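Side-chain contact in nudix Hydrolase, RenU (Mycolicibacterium smegmatis, PDB 6UUF), which probably hydrolyses nucleoside diphosphate-linked substrates, NADH perhaps among them, as a magnesium-dependent member of the Nudix family: residues L140-H143 against P144-A148. The protein carries 3 engineered substitutions. Sequence-based numbering, arbitrary orientation.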
ATOM      1  N   LEU A 140      10.525  -1.537 -11.719  1.00 34.95           N
ATOM      2  CA  LEU A 140       9.648  -2.703 -11.784  1.00 34.07           C
ATOM      3  C   LEU A 140       8.378  -2.425 -12.562  1.00 33.86           C
ATOM      4  O   LEU A 140       7.983  -1.281 -12.684  1.00 36.64           O
ATOM      5  CB  LEU A 140       9.280  -3.157 -10.369  1.00 35.82           C
ATOM      6  CG  LEU A 140      10.486  -3.591  -9.530  1.00 36.02           C
ATOM      7  CD1 LEU A 140      10.031  -3.756  -8.098  1.00 40.44           C
ATOM      8  CD2 LEU A 140      11.076  -4.894 -10.018  1.00 38.43           C
ATOM      9  N   PRO A 141       7.731  -3.490 -13.076  1.00 36.18           N
ATOM     10  CA  PRO A 141       6.396  -3.373 -13.666  1.00 35.41           C
ATOM     11  C   PRO A 141       5.381  -3.127 -12.569  1.00 33.17           C
ATOM     12  O   PRO A 141       5.045  -4.037 -11.816  1.00 36.82           O
ATOM     13  CB  PRO A 141       6.184  -4.742 -14.355  1.00 34.80           C
ATOM     14  CG  PRO A 141       7.054  -5.694 -13.597  1.00 35.26           C
ATOM     15  CD  PRO A 141       8.192  -4.908 -13.020  1.00 36.15           C
ATOM     16  N   LEU A 142       4.971  -1.881 -12.425  1.00 34.76           N
ATOM     17  CA  LEU A 142       4.155  -1.466 -11.295  1.00 34.75           C
ATOM     18  C   LEU A 142       2.685  -1.539 -11.647  1.00 37.54           C
ATOM     19  O   LEU A 142       2.289  -1.335 -12.805  1.00 36.43           O
ATOM     20  CB  LEU A 142       4.504  -0.032 -10.861  1.00 34.80           C
ATOM     21  CG  LEU A 142       5.907   0.210 -10.292  1.00 32.31           C
ATOM     22  CD1 LEU A 142       6.083   1.660  -9.858  1.00 34.00           C
ATOM     23  CD2 LEU A 142       6.222  -0.738  -9.142  1.00 33.45           C
ATOM     24  N   HIS A 143       1.868  -1.809 -10.631  1.00 41.37           N
ATOM     25  CA  HIS A 143       0.426  -1.619 -10.757  1.00 41.75           C
ATOM     26  C   HIS A 143       0.187  -0.174 -11.291  1.00 38.42           C
ATOM     27  O   HIS A 143       0.748   0.768 -10.751  1.00 39.00           O
ATOM     28  CB  HIS A 143      -0.231  -1.817  -9.388  1.00 48.38           C
ATOM     29  CG  HIS A 143      -1.720  -1.705  -9.430  1.00 54.86           C
ATOM     30  ND1 HIS A 143      -2.366  -0.504  -9.608  1.00 53.76           N
ATOM     31  CD2 HIS A 143      -2.687  -2.645  -9.375  1.00 60.78           C
ATOM     32  CE1 HIS A 143      -3.668  -0.701  -9.637  1.00 57.48           C
ATOM     33  NE2 HIS A 143      -3.891  -1.996  -9.510  1.00 64.46           N
ATOM     34  N   PRO A 144      -0.593   0.001 -12.366  1.00 40.04           N
ATOM     35  CA  PRO A 144      -0.667   1.343 -12.993  1.00 38.73           C
ATOM     36  C   PRO A 144      -1.178   2.456 -12.094  1.00 38.14           C
ATOM     37  O   PRO A 144      -0.849   3.597 -12.346  1.00 38.82           O
ATOM     38  CB  PRO A 144      -1.644   1.149 -14.165  1.00 42.24           C
ATOM     39  CG  PRO A 144      -2.316  -0.165 -13.926  1.00 45.33           C
ATOM     40  CD  PRO A 144      -1.312  -1.007 -13.165  1.00 42.60           C
ATOM     41  N   GLY A 145      -2.063   2.132 -11.141  1.00 39.12           N
ATOM     42  CA  GLY A 145      -2.488   3.052 -10.052  1.00 39.27           C
ATOM     43  C   GLY A 145      -1.367   3.489  -9.118  1.00 38.73           C
ATOM     44  O   GLY A 145      -1.154   4.669  -8.861  1.00 39.51           O
ATOM     45  N   PHE A 146      -0.610   2.514  -8.650  1.00 38.52           N
ATOM     46  CA  PHE A 146       0.573   2.782  -7.872  1.00 38.77           C
ATOM     47  C   PHE A 146       1.617   3.600  -8.649  1.00 34.98           C
ATOM     48  O   PHE A 146       2.120   4.586  -8.156  1.00 33.57           O
ATOM     49  CB  PHE A 146       1.172   1.458  -7.436  1.00 37.13           C
ATOM     50  CG  PHE A 146       2.330   1.601  -6.571  1.00 33.33           C
ATOM     51  CD1 PHE A 146       2.261   2.383  -5.422  1.00 32.69           C
ATOM     52  CD2 PHE A 146       3.517   0.957  -6.881  1.00 37.87           C
ATOM     53  CE1 PHE A 146       3.345   2.490  -4.576  1.00 35.95           C
ATOM     54  CE2 PHE A 146       4.623   1.065  -6.028  1.00 36.89           C
ATOM     55  CZ  PHE A 146       4.543   1.841  -4.878  1.00 35.87           C
ATOM     56  N   ALA A 147       1.914   3.200  -9.870  1.00 36.85           N
ATOM     57  CA  ALA A 147       2.934   3.902 -10.656  1.00 39.69           C
ATOM     58  C   ALA A 147       2.562   5.363 -10.880  1.00 42.47           C
ATOM     59  O   ALA A 147       3.431   6.202 -10.930  1.00 42.05           O
ATOM     60  CB  ALA A 147       3.170   3.217 -11.998  1.00 41.87           C
ATOM     61  N   ALA A 148       1.266   5.646 -11.000  1.00 43.92           N
ATOM     62  CA  ALA A 148       0.768   6.986 -11.218  1.00 41.81           C
ATOM     63  C   ALA A 148       1.031   7.849  -9.997  1.00 45.35           C
ATOM     64  O   ALA A 148       1.180   9.066 -10.119  1.00 46.19           O
ATOM     65  CB  ALA A 148      -0.723   6.924 -11.505  1.00 40.87           C
TER
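A helix N-cap with a hydrophobic staple joins His143 and Leu142 to the first turn of helix 144-158. His143 is the N-cap residue, and its side chain and carbonyl both serve the turn. The carbonyl O takes the amide of Ala147 at 2.8 Å from His143 O to Ala147 N, a nearly straight bond (169° at the hydrogen) that is the first i to i+4 link of the helix. With CG anti to the backbone N (chi1 -177°), the ring of His143 turns its ND1 edge to the helix start, 3.1 Å from His143 ND1 to Gly145 N. This bond is bent and weak, yet it gives an amide of the first turn an acceptor, and if it is made, ND1 probably carries no proton. Pro144, lacking an N-H to be capped, instead lays its CD over one face of the imidazole, 4.0 Å from Pro144 CD to the His143 ring centroid, as a CH-pi contact displaced toward the rim. An alanine in place of His143 would probably leave Gly145 N without its side-chain acceptor and strip Pro144 CD of its aromatic partner. Leu142, the residue before the N-cap, supplies the apolar half. Leu142 CB rests 3.7 Å from CB of Ala147, the fourth residue of the helix, while Leu142 CD2 meets the edge of the Phe146 phenyl ring, near the ring plane, at 3.9 Å from Phe146 CD2. Leu142 thus reaches two successive residues of the turn. Beyond the turn, the buried Phe146 packs against Leu56 of strand 54-60 and the ring of Trp150 farther along its own helix, while His143, bonded through its backbone to Trp54, touches Arg44 of strand 37-44, so that the helix start is moored to two neighbouring strands of the mixed sheet.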